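Local coordinates for protein putative S41 protease (Bacteroides fragilis NCTC 9343, PDB 3K50) that is of unknown function but, as a putative member of peptidase family S41, probably hydrolyses peptide bonds as a serine protease with a PDZ-like domain, at residues A[80-83]-A[89-92]; A[141-146]-A[374-379]. All coordinates share one frame; numbering follows the deposited sequence.

Both interactions involve one five-stranded antiparallel sheet, in the part of the chain that includes the PDZ-like region, each with its centre about 25 Å from the centre of the chain. Interaction 1 comes first along the sequence and is local, joining outermost strand 76-82 to its hairpin partner 90-97. Interaction 2 is long-range: strand 136-146 of the same sheet meets the loop between strand 368-369 and helix 388-398, with 227 residues between the two segments. The two centres are about 14 Å apart, and the contacts meet where Y81 packs on L376. The loop after strand 368-369, a strand of the mixed sheet in the peptidase-family region, thus joins that region to the PDZ-like part.

Interaction 1 (A[80-83]-A[89-92]); sequences LYKV and AYNA
The ring of Y90 stands between the side chains of L80 and K82, which lie on opposite sides of its plane. The side chains of L80 and Y90 cross at about a right angle, and L80 CB comes to 3.9 Å from Y90 CD2, set obliquely to the ring. K82 follows the far half of the ring: its chain bends at chi2 (84°), which brings CD to 3.8 Å from Y90 CZ and carries the ammonium past the phenol. K82 NZ is hydrogen-bonded to the carbonyl oxygen of D87 in the hairpin loop, which fixes the end of this chain. L80 also touches A92 through CD2.

N91 lies on the other face of the sheet with Y81, whose ring leads away from the strand pair to pack edge-to-face with W113 of the neighbouring strand. Between these two residues is the hydrogen-bonded antiparallel pair of the hairpin: Y81 N donates to N91 O at 2.9 Å, and N91 N to Y81 O at 2.8 Å. A third bond, V83 N to A89 O, is nearly straight at hydrogen (169°), although the donor sits above the carbonyl plane. V83 sends CG2 inward, anti to its carbonyl carbon, against the A89 methyl and the amide of N91, 3.5 Å from ND2. That amide nitrogen donates to a water, which in turn donates to K82 O. The strand pairing therefore rests on backbone bonds, while the aliphatic parts of L80 and K82 flank the Y90 ring and the lysine charge is directed into the hairpin loop.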
loop_
_atom_site.group_PDB
_atom_site.type_symbol
_atom_site.label_atom_id
_atom_site.label_comp_id
_atom_site.label_asym_id
_atom_site.label_seq_id
_atom_site.Cartn_x
_atom_site.Cartn_y
_atom_site.Cartn_z
ATOM N N LEU A 80 -13.730 5.710 11.612
ATOM C CA LEU A 80 -14.798 6.145 12.534
ATOM C C LEU A 80 -16.129 5.463 12.271
ATOM O O LEU A 80 -16.504 5.257 11.112
ATOM C CB LEU A 80 -15.061 7.643 12.389
ATOM C CG LEU A 80 -13.932 8.533 12.804
ATOM C CD1 LEU A 80 -14.424 9.968 12.886
ATOM C CD2 LEU A 80 -13.390 8.071 14.151
ATOM N N TYR A 81 -16.816 5.112 13.353
ATOM C CA TYR A 81 -18.157 4.538 13.323
ATOM C C TYR A 81 -18.976 5.290 14.342
ATOM O O TYR A 81 -18.512 5.526 15.459
ATOM C CB TYR A 81 -18.166 3.051 13.725
ATOM C CG TYR A 81 -17.609 2.156 12.693
ATOM C CD1 TYR A 81 -16.236 2.084 12.488
ATOM C CD2 TYR A 81 -18.436 1.369 11.895
ATOM C CE1 TYR A 81 -15.705 1.288 11.520
ATOM C CE2 TYR A 81 -17.899 0.574 10.895
ATOM C CZ TYR A 81 -16.520 0.524 10.739
ATOM O OH TYR A 81 -15.948 -0.283 9.791
ATOM N N LYS A 82 -20.205 5.629 13.975
ATOM C CA LYS A 82 -21.121 6.375 14.839
ATOM C C LYS A 82 -21.432 5.609 16.129
ATOM O O LYS A 82 -21.658 4.398 16.079
ATOM C CB LYS A 82 -22.420 6.621 14.068
ATOM C CG LYS A 82 -23.316 7.697 14.621
ATOM C CD LYS A 82 -22.867 9.053 14.126
ATOM C CE LYS A 82 -23.738 10.155 14.692
ATOM N NZ LYS A 82 -23.494 11.447 13.993
ATOM N N VAL A 83 -21.426 6.304 17.273
ATOM C CA VAL A 83 -21.729 5.697 18.580
ATOM C C VAL A 83 -23.253 5.552 18.826
ATOM O O VAL A 83 -24.062 6.373 18.340
ATOM C CB VAL A 83 -21.094 6.500 19.756
ATOM C CG1 VAL A 83 -21.596 6.004 21.149
ATOM C CG2 VAL A 83 -19.612 6.426 19.706
ATOM N N ALA A 89 -20.930 11.689 18.695
ATOM C CA ALA A 89 -19.819 10.760 19.017
ATOM C C ALA A 89 -19.551 9.596 18.044
ATOM O O ALA A 89 -20.440 9.092 17.329
ATOM C CB ALA A 89 -19.963 10.230 20.468
ATOM N N TYR A 90 -18.286 9.192 18.027
ATOM C CA TYR A 90 -17.829 8.119 17.153
ATOM C C TYR A 90 -16.824 7.290 17.881
ATOM O O TYR A 90 -16.150 7.787 18.757
ATOM C CB TYR A 90 -17.134 8.684 15.915
ATOM C CG TYR A 90 -18.018 9.445 14.973
ATOM C CD1 TYR A 90 -18.362 10.781 15.210
ATOM C CD2 TYR A 90 -18.475 8.840 13.811
ATOM C CE1 TYR A 90 -19.193 11.468 14.311
ATOM C CE2 TYR A 90 -19.277 9.493 12.938
ATOM C CZ TYR A 90 -19.654 10.793 13.194
ATOM O OH TYR A 90 -20.440 11.400 12.266
ATOM N N ASN A 91 -16.738 6.022 17.501
ATOM C CA ASN A 91 -15.706 5.100 17.979
ATOM C C ASN A 91 -14.704 4.911 16.844
ATOM O O ASN A 91 -15.105 4.800 15.688
ATOM C CB ASN A 91 -16.311 3.759 18.375
ATOM C CG ASN A 91 -17.138 3.844 19.624
ATOM O OD1 ASN A 91 -16.749 4.494 20.570
ATOM N ND2 ASN A 91 -18.281 3.143 19.648
ATOM N N ALA A 92 -13.407 4.893 17.166
ATOM C CA ALA A 92 -12.363 4.710 16.163
ATOM C C ALA A 92 -11.802 3.262 16.157
ATOM O O ALA A 92 -11.115 2.847 17.098
ATOM C CB ALA A 92 -11.228 5.732 16.360
HETATM O O HOH W 1 -19.676 2.135 17.143
#

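Interaction 2 (A[141-146]-A[374-379]); sequences GVYKEV and SYLSTY
Y143 lays one face of its ring against L376, whose CB sits over the middle of the ring in a CH-pi contact, 3.7 Å from the centroid and only 5° off the ring normal. The two side chains cross at about a right angle, and L376 continues past the ring centre so that CD1 comes to 4.0 Å from Y143 CE1. Y143 reaches this position with CG anti to the backbone N (chi1 -177°), which carries the ring off the strand and over L376. The other half of the ring, at CD2 and CE2, borders the backbone of S377, with CD2 3.7 Å from S377 N in an oblique approach.

Strand 136-146 belongs to the antiparallel sheet in the PDZ-like part of the protein, between strands 113-117 and 154-165, whereas residues 374-379 belong to the loop leading from strand 368-369 to helix 388-398. A short 3-10 turn at L376 and S377 places both residues against the strand, with backbone bonds from T378 N to Y375 O and from Y379 N to L376 O closing it. L376 also rests on L93 of strand 90-97, and Y379 packs on L93 and S95 of the same strand and makes a cation-pi contact with R110, in the loop before strand 113-117.

Two residues beyond Y143, on the same side of the strand, E145 extends its carboxylate past S377, with OE1 3.7 Å from S377 CB. The serine hydroxyl is 4.0 Å from E145 OE1; a water lies between them, but its 2.5 Å distance to E145 OE1 is too short for the bridge to be taken as certain. A second water donates to Y143 O at 3.0 Å and, weakly, to S377 O.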
loop_
_atom_site.group_PDB
_atom_site.type_symbol
_atom_site.label_atom_id
_atom_site.label_comp_id
_atom_site.label_asym_id
_atom_site.label_seq_id
_atom_site.Cartn_x
_atom_site.Cartn_y
_atom_site.Cartn_z
ATOM N N GLY A 141 -12.191 -0.255 23.532
ATOM C CA GLY A 141 -13.231 -1.291 23.473
ATOM C C GLY A 141 -12.929 -2.361 22.438
ATOM O O GLY A 141 -11.901 -2.295 21.779
ATOM N N VAL A 142 -13.836 -3.344 22.322
ATOM C CA VAL A 142 -13.784 -4.395 21.310
ATOM C C VAL A 142 -15.200 -4.668 20.832
ATOM O O VAL A 142 -16.166 -4.353 21.533
ATOM C CB VAL A 142 -13.182 -5.699 21.831
ATOM C CG1 VAL A 142 -11.703 -5.507 22.161
ATOM C CG2 VAL A 142 -13.975 -6.210 23.048
ATOM N N TYR A 143 -15.341 -5.145 19.604
ATOM C CA TYR A 143 -16.653 -5.498 19.079
ATOM C C TYR A 143 -17.020 -6.857 19.663
ATOM O O TYR A 143 -16.232 -7.803 19.580
ATOM C CB TYR A 143 -16.647 -5.570 17.566
ATOM C CG TYR A 143 -17.987 -5.849 16.933
ATOM C CD1 TYR A 143 -18.926 -4.825 16.731
ATOM C CD2 TYR A 143 -18.312 -7.127 16.488
ATOM C CE1 TYR A 143 -20.183 -5.084 16.123
ATOM C CE2 TYR A 143 -19.556 -7.394 15.878
ATOM C CZ TYR A 143 -20.491 -6.360 15.705
ATOM O OH TYR A 143 -21.717 -6.647 15.101
ATOM N N LYS A 144 -18.201 -6.938 20.273
ATOM C CA LYS A 144 -18.713 -8.184 20.832
ATOM C C LYS A 144 -20.138 -8.481 20.335
ATOM O O LYS A 144 -20.949 -7.567 20.195
ATOM C CB LYS A 144 -18.766 -8.119 22.364
ATOM C CG LYS A 144 -17.427 -8.097 23.100
ATOM N N GLU A 145 -20.430 -9.765 20.122
ATOM C CA GLU A 145 -21.771 -10.262 19.752
ATOM C C GLU A 145 -22.396 -11.031 20.917
ATOM O O GLU A 145 -21.707 -11.730 21.649
ATOM C CB GLU A 145 -21.726 -11.204 18.558
ATOM C CG GLU A 145 -21.383 -10.511 17.255
ATOM C CD GLU A 145 -21.282 -11.483 16.091
ATOM O OE1 GLU A 145 -20.529 -12.481 16.194
ATOM O OE2 GLU A 145 -21.948 -11.224 15.066
ATOM N N VAL A 146 -23.711 -10.893 21.060
ATOM C CA VAL A 146 -24.476 -11.592 22.098
ATOM C C VAL A 146 -25.746 -12.188 21.480
ATOM O O VAL A 146 -26.400 -11.526 20.665
ATOM C CB VAL A 146 -24.829 -10.659 23.273
ATOM C CG1 VAL A 146 -25.738 -11.373 24.237
ATOM C CG2 VAL A 146 -23.534 -10.178 23.964
ATOM N N SER A 374 -17.325 -5.149 6.538
ATOM C CA SER A 374 -18.636 -5.829 6.743
ATOM C C SER A 374 -18.594 -6.977 7.769
ATOM O O SER A 374 -19.639 -7.500 8.169
ATOM C CB SER A 374 -19.178 -6.368 5.404
ATOM O OG SER A 374 -19.545 -5.308 4.535
ATOM N N TYR A 375 -17.392 -7.324 8.232
ATOM C CA TYR A 375 -17.200 -8.439 9.112
ATOM C C TYR A 375 -16.473 -7.980 10.381
ATOM O O TYR A 375 -15.317 -8.374 10.626
ATOM C CB TYR A 375 -16.351 -9.489 8.388
ATOM C CG TYR A 375 -16.916 -10.124 7.148
ATOM C CD1 TYR A 375 -16.814 -9.508 5.910
ATOM C CD2 TYR A 375 -17.504 -11.375 7.206
ATOM C CE1 TYR A 375 -17.340 -10.122 4.784
ATOM C CE2 TYR A 375 -18.005 -11.997 6.098
ATOM C CZ TYR A 375 -17.946 -11.370 4.889
ATOM O OH TYR A 375 -18.461 -12.075 3.802
ATOM N N LEU A 376 -17.180 -7.219 11.195
ATOM C CA LEU A 376 -16.575 -6.641 12.399
ATOM C C LEU A 376 -16.147 -7.673 13.420
ATOM O O LEU A 376 -15.108 -7.510 14.053
ATOM C CB LEU A 376 -17.513 -5.597 13.028
ATOM C CG LEU A 376 -17.751 -4.352 12.159
ATOM C CD1 LEU A 376 -18.667 -3.356 12.902
ATOM C CD2 LEU A 376 -16.465 -3.676 11.691
ATOM N N SER A 377 -16.888 -8.769 13.539
ATOM C CA SER A 377 -16.523 -9.817 14.501
ATOM C C SER A 377 -15.197 -10.540 14.151
ATOM O O SER A 377 -14.538 -11.131 15.032
ATOM C CB SER A 377 -17.650 -10.815 14.647
ATOM O OG SER A 377 -17.659 -11.683 13.529
ATOM N N THR A 378 -14.796 -10.521 12.888
ATOM C CA THR A 378 -13.490 -11.060 12.512
ATOM C C THR A 378 -12.449 -9.967 12.026
ATOM O O THR A 378 -11.478 -10.282 11.334
ATOM C CB THR A 378 -13.622 -12.187 11.501
ATOM O OG1 THR A 378 -14.424 -11.748 10.412
ATOM C CG2 THR A 378 -14.281 -13.432 12.153
ATOM N N TYR A 379 -12.665 -8.708 12.387
ATOM C CA TYR A 379 -11.682 -7.634 12.130
ATOM C C TYR A 379 -10.609 -7.805 13.224
ATOM O O TYR A 379 -10.793 -7.370 14.368
ATOM C CB TYR A 379 -12.386 -6.302 12.196
ATOM C CG TYR A 379 -11.660 -5.159 11.546
ATOM C CD1 TYR A 379 -10.614 -4.537 12.167
ATOM C CD2 TYR A 379 -12.046 -4.702 10.292
ATOM C CE1 TYR A 379 -9.972 -3.475 11.573
ATOM C CE2 TYR A 379 -11.393 -3.627 9.678
ATOM C CZ TYR A 379 -10.366 -3.029 10.318
ATOM O OH TYR A 379 -9.735 -1.942 9.743
HETATM O O HOH W 2 -16.375 -10.293 17.869
HETATM O O HOH W 3 -19.965 -13.689 14.082
#